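Local coordinates for protein PrgA (PDB 6Z9K) that provides surface exclusion that protects enterococci against unwanted conjugation, extending far outside the cell and carrying this metal-binding CAP domain, at residues A[101-112]-A[124-134]. Residues are numbered along the deposited sequence; the frame is centred on the assembly and turned at random.
Sequences QSIKFAWDIAKY and AINKAAKENGF
Asn132, near the C-terminal end of helix 122-132, uses both ends of its amide on helix 100-112. Its ND2 gives one hydrogen to Asp108 OD2 at 2.8 Å, nearly straight at 176° and onto the anti lone pair; the other goes back to Ala128 O (2.9 Å), so two in-plane bonds fix the amide's rotation. Ala128 O also takes the backbone N of Asn132, from the opposite face of its carbonyl plane. On the far end of the amide, Asn132 OD1 accepts from Lys104 NZ (2.9 Å), which sits above the carbonyl plane, and from a water held by Gln101 O. The bend at the end of the Lys104 chain (chi4 -63°) also lets NZ form a salt bridge with Asp108 OD2 on its syn side. A second water joins that oxygen to Glu131 OE1. Glu131 OE1 meanwhile accepts a short 2.5 Å bond from Tyr112 OH through its syn lone pair, at the ring's edge, while Lys127 lays CD over one ring face and binds Glu131 OE2 with NZ (2.7 Å). Beneath these polar groups, Ala128 is a knob among Phe105, Asp108, Ile109 and Tyr112, its CB 3.5 Å from Ile109 CG1. Phe134, just past the Schellman motif at Gly133, makes an offset stack with Phe105 (centroids 4.2 Å apart) and meets Tyr217 edge-to-face. The two helices of this CAP domain, running in roughly opposite directions at 142°, thus pair an apolar inner side with a charged outer one, where lysines probably offset the neighbouring Asp108 and Glu131 carboxylates.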
loop_
_atom_site.group_PDB
_atom_site.type_symbol
_atom_site.label_atom_id
_atom_site.label_comp_id
_atom_site.label_asym_id
_atom_site.label_seq_id
_atom_site.Cartn_x
_atom_site.Cartn_y
_atom_site.Cartn_z
ATOM N N GLN A 101 -9.412 12.204 -5.474
ATOM C CA GLN A 101 -9.717 11.276 -6.590
ATOM C C GLN A 101 -9.215 9.869 -6.239
ATOM O O GLN A 101 -9.970 8.916 -6.336
ATOM C CB GLN A 101 -9.044 11.749 -7.868
ATOM C CG GLN A 101 -9.195 10.809 -9.035
ATOM C CD GLN A 101 -8.754 11.493 -10.308
ATOM O OE1 GLN A 101 -7.598 11.835 -10.490
ATOM N NE2 GLN A 101 -9.697 11.611 -11.236
ATOM N N SER A 102 -7.971 9.739 -5.808
ATOM C CA SER A 102 -7.381 8.400 -5.531
ATOM C C SER A 102 -8.079 7.771 -4.312
ATOM O O SER A 102 -8.339 6.544 -4.293
ATOM C CB SER A 102 -5.886 8.487 -5.391
ATOM O OG SER A 102 -5.483 9.083 -4.153
ATOM N N ILE A 103 -8.381 8.559 -3.301
ATOM C CA ILE A 103 -9.078 8.092 -2.064
ATOM C C ILE A 103 -10.481 7.613 -2.433
ATOM O O ILE A 103 -10.881 6.524 -2.047
ATOM C CB ILE A 103 -9.068 9.204 -1.028
ATOM C CG1 ILE A 103 -7.632 9.463 -0.581
ATOM C CG2 ILE A 103 -9.951 8.871 0.163
ATOM C CD1 ILE A 103 -7.526 10.718 0.278
ATOM N N LYS A 104 -11.217 8.410 -3.175
ATOM C CA LYS A 104 -12.627 8.065 -3.499
ATOM C C LYS A 104 -12.629 6.791 -4.319
ATOM O O LYS A 104 -13.502 5.939 -4.083
ATOM C CB LYS A 104 -13.350 9.190 -4.253
ATOM C CG LYS A 104 -14.803 8.878 -4.607
ATOM C CD LYS A 104 -15.459 10.022 -5.299
ATOM C CE LYS A 104 -16.835 9.708 -5.838
ATOM N NZ LYS A 104 -16.835 8.651 -6.889
ATOM N N PHE A 105 -11.722 6.657 -5.269
ATOM C CA PHE A 105 -11.675 5.470 -6.133
ATOM C C PHE A 105 -11.404 4.271 -5.238
ATOM O O PHE A 105 -12.133 3.223 -5.325
ATOM C CB PHE A 105 -10.628 5.646 -7.228
ATOM C CG PHE A 105 -10.454 4.524 -8.205
ATOM C CD1 PHE A 105 -11.429 3.567 -8.471
ATOM C CD2 PHE A 105 -9.278 4.499 -8.936
ATOM C CE1 PHE A 105 -11.225 2.604 -9.434
ATOM C CE2 PHE A 105 -9.074 3.520 -9.879
ATOM C CZ PHE A 105 -10.033 2.577 -10.121
ATOM N N ALA A 106 -10.381 4.364 -4.382
ATOM C CA ALA A 106 -10.050 3.217 -3.510
ATOM C C ALA A 106 -11.239 2.799 -2.624
ATOM O O ALA A 106 -11.524 1.578 -2.471
ATOM C CB ALA A 106 -8.868 3.550 -2.631
ATOM N N TRP A 107 -11.947 3.775 -2.032
ATOM C CA TRP A 107 -13.048 3.460 -1.091
ATOM C C TRP A 107 -14.246 2.914 -1.874
ATOM O O TRP A 107 -14.998 2.096 -1.289
ATOM C CB TRP A 107 -13.331 4.651 -0.166
ATOM C CG TRP A 107 -12.260 4.706 0.880
ATOM C CD1 TRP A 107 -11.118 5.467 0.839
ATOM C CD2 TRP A 107 -12.158 3.894 2.066
ATOM N NE1 TRP A 107 -10.349 5.222 1.950
ATOM C CE2 TRP A 107 -10.954 4.246 2.707
ATOM C CE3 TRP A 107 -12.978 2.934 2.666
ATOM C CZ2 TRP A 107 -10.566 3.669 3.924
ATOM C CZ3 TRP A 107 -12.574 2.344 3.846
ATOM C CH2 TRP A 107 -11.395 2.728 4.476
ATOM N N ASP A 108 -14.454 3.342 -3.122
ATOM C CA ASP A 108 -15.492 2.723 -3.970
ATOM C C ASP A 108 -15.141 1.245 -4.210
ATOM O O ASP A 108 -16.061 0.377 -4.110
ATOM C CB ASP A 108 -15.750 3.529 -5.224
ATOM C CG ASP A 108 -16.551 4.788 -5.016
ATOM O OD1 ASP A 108 -17.054 5.012 -3.866
ATOM O OD2 ASP A 108 -16.641 5.553 -5.987
ATOM N N ILE A 109 -13.884 0.949 -4.510
ATOM C CA ILE A 109 -13.492 -0.483 -4.707
ATOM C C ILE A 109 -13.830 -1.242 -3.425
ATOM O O ILE A 109 -14.353 -2.334 -3.469
ATOM C CB ILE A 109 -12.041 -0.616 -5.163
ATOM C CG1 ILE A 109 -11.829 -0.081 -6.592
ATOM C CG2 ILE A 109 -11.547 -2.067 -4.977
ATOM C CD1 ILE A 109 -10.407 -0.053 -7.076
ATOM N N ALA A 110 -13.486 -0.686 -2.272
ATOM C CA ALA A 110 -13.655 -1.375 -0.974
ATOM C C ALA A 110 -15.149 -1.625 -0.742
ATOM O O ALA A 110 -15.533 -2.799 -0.426
ATOM C CB ALA A 110 -12.971 -0.541 0.107
ATOM N N LYS A 111 -15.974 -0.611 -0.935
ATOM C CA LYS A 111 -17.441 -0.685 -0.728
ATOM C C LYS A 111 -18.064 -1.769 -1.628
ATOM O O LYS A 111 -18.929 -2.543 -1.173
ATOM C CB LYS A 111 -18.052 0.668 -1.101
ATOM C CG LYS A 111 -19.526 0.773 -0.827
ATOM C CD LYS A 111 -20.010 2.196 -0.890
ATOM C CE LYS A 111 -20.003 2.817 -2.263
ATOM N NZ LYS A 111 -21.087 3.821 -2.333
ATOM N N TYR A 112 -17.606 -1.876 -2.866
ATOM C CA TYR A 112 -18.200 -2.787 -3.856
ATOM C C TYR A 112 -17.617 -4.194 -3.740
ATOM O O TYR A 112 -18.187 -5.096 -4.368
ATOM C CB TYR A 112 -18.014 -2.222 -5.260
ATOM C CG TYR A 112 -18.786 -0.946 -5.536
ATOM C CD1 TYR A 112 -19.873 -0.550 -4.756
ATOM C CD2 TYR A 112 -18.479 -0.176 -6.640
ATOM C CE1 TYR A 112 -20.596 0.592 -5.054
ATOM C CE2 TYR A 112 -19.182 0.962 -6.957
ATOM C CZ TYR A 112 -20.277 1.329 -6.174
ATOM O OH TYR A 112 -20.978 2.456 -6.509
ATOM N N ALA A 124 -16.242 -5.637 -8.841
ATOM C CA ALA A 124 -16.193 -4.457 -7.973
ATOM C C ALA A 124 -15.173 -3.441 -8.511
ATOM O O ALA A 124 -15.445 -2.208 -8.524
ATOM C CB ALA A 124 -15.787 -4.830 -6.576
ATOM N N ILE A 125 -13.986 -3.903 -8.892
ATOM C CA ILE A 125 -12.927 -2.977 -9.331
ATOM C C ILE A 125 -13.368 -2.243 -10.589
ATOM O O ILE A 125 -13.211 -1.023 -10.661
ATOM C CB ILE A 125 -11.621 -3.779 -9.511
ATOM C CG1 ILE A 125 -11.114 -4.315 -8.157
ATOM C CG2 ILE A 125 -10.561 -2.936 -10.191
ATOM C CD1 ILE A 125 -10.074 -5.440 -8.283
ATOM N N ASN A 126 -13.888 -2.967 -11.572
ATOM C CA ASN A 126 -14.331 -2.339 -12.830
ATOM C C ASN A 126 -15.573 -1.464 -12.636
ATOM O O ASN A 126 -15.649 -0.420 -13.287
ATOM C CB ASN A 126 -14.538 -3.401 -13.880
ATOM C CG ASN A 126 -13.203 -3.930 -14.360
ATOM O OD1 ASN A 126 -12.353 -3.141 -14.743
ATOM N ND2 ASN A 126 -13.002 -5.248 -14.341
ATOM N N LYS A 127 -16.451 -1.842 -11.724
ATOM C CA LYS A 127 -17.630 -0.985 -11.471
ATOM C C LYS A 127 -17.149 0.340 -10.865
ATOM O O LYS A 127 -17.616 1.432 -11.268
ATOM C CB LYS A 127 -18.601 -1.676 -10.527
ATOM C CG LYS A 127 -19.891 -0.932 -10.239
ATOM C CD LYS A 127 -20.776 -1.683 -9.246
ATOM C CE LYS A 127 -22.215 -1.225 -9.276
ATOM N NZ LYS A 127 -22.434 0.147 -8.732
ATOM N N ALA A 128 -16.300 0.284 -9.874
ATOM C CA ALA A 128 -15.694 1.471 -9.251
ATOM C C ALA A 128 -14.945 2.275 -10.320
ATOM O O ALA A 128 -15.008 3.494 -10.325
ATOM C CB ALA A 128 -14.782 1.081 -8.109
ATOM N N ALA A 129 -14.185 1.595 -11.163
ATOM C CA ALA A 129 -13.396 2.295 -12.189
ATOM C C ALA A 129 -14.350 3.096 -13.065
ATOM O O ALA A 129 -14.170 4.322 -13.228
ATOM C CB ALA A 129 -12.600 1.295 -12.971
ATOM N N LYS A 130 -15.396 2.468 -13.566
ATOM C CA LYS A 130 -16.290 3.174 -14.501
ATOM C C LYS A 130 -16.897 4.407 -13.808
ATOM O O LYS A 130 -16.928 5.517 -14.386
ATOM C CB LYS A 130 -17.376 2.235 -14.978
ATOM C CG LYS A 130 -18.371 2.954 -15.881
ATOM C CD LYS A 130 -19.584 2.159 -16.193
ATOM C CE LYS A 130 -20.614 3.013 -16.937
ATOM N NZ LYS A 130 -20.513 2.835 -18.400
ATOM N N GLU A 131 -17.333 4.255 -12.550
ATOM C CA GLU A 131 -18.022 5.358 -11.858
ATOM C C GLU A 131 -17.066 6.490 -11.520
ATOM O O GLU A 131 -17.553 7.629 -11.312
ATOM C CB GLU A 131 -18.651 4.826 -10.599
ATOM C CG GLU A 131 -19.817 3.918 -10.911
ATOM C CD GLU A 131 -20.399 3.215 -9.691
ATOM O OE1 GLU A 131 -20.159 3.670 -8.554
ATOM O OE2 GLU A 131 -21.165 2.256 -9.920
ATOM N N ASN A 132 -15.770 6.210 -11.443
ATOM C CA ASN A 132 -14.742 7.222 -11.123
ATOM C C ASN A 132 -14.016 7.722 -12.373
ATOM O O ASN A 132 -13.100 8.555 -12.219
ATOM C CB ASN A 132 -13.769 6.669 -10.072
ATOM C CG ASN A 132 -14.409 6.655 -8.692
ATOM O OD1 ASN A 132 -14.397 7.667 -8.009
ATOM N ND2 ASN A 132 -15.078 5.568 -8.332
ATOM N N GLY A 133 -14.447 7.317 -13.546
ATOM C CA GLY A 133 -13.933 7.826 -14.819
ATOM C C GLY A 133 -12.694 7.081 -15.271
ATOM O O GLY A 133 -12.023 7.587 -16.207
ATOM N N PHE A 134 -12.409 5.915 -14.702
ATOM C CA PHE A 134 -11.260 5.081 -15.106
ATOM C C PHE A 134 -11.697 4.032 -16.118
ATOM O O PHE A 134 -12.832 3.556 -16.121
ATOM C CB PHE A 134 -10.643 4.425 -13.868
ATOM C CG PHE A 134 -9.942 5.397 -12.969
ATOM C CD1 PHE A 134 -10.645 6.128 -12.022
ATOM C CD2 PHE A 134 -8.584 5.662 -13.100
ATOM C CE1 PHE A 134 -10.042 7.038 -11.194
ATOM C CE2 PHE A 134 -7.959 6.566 -12.252
ATOM C CZ PHE A 134 -8.671 7.265 -11.313
HETATM O O HOH W 1 -12.264 9.324 -7.881
HETATM O O HOH W 2 -12.440 10.521 -10.474
HETATM O O HOH W 3 -19.049 8.199 -8.298
HETATM O O HOH W 4 -19.150 5.796 -7.264
#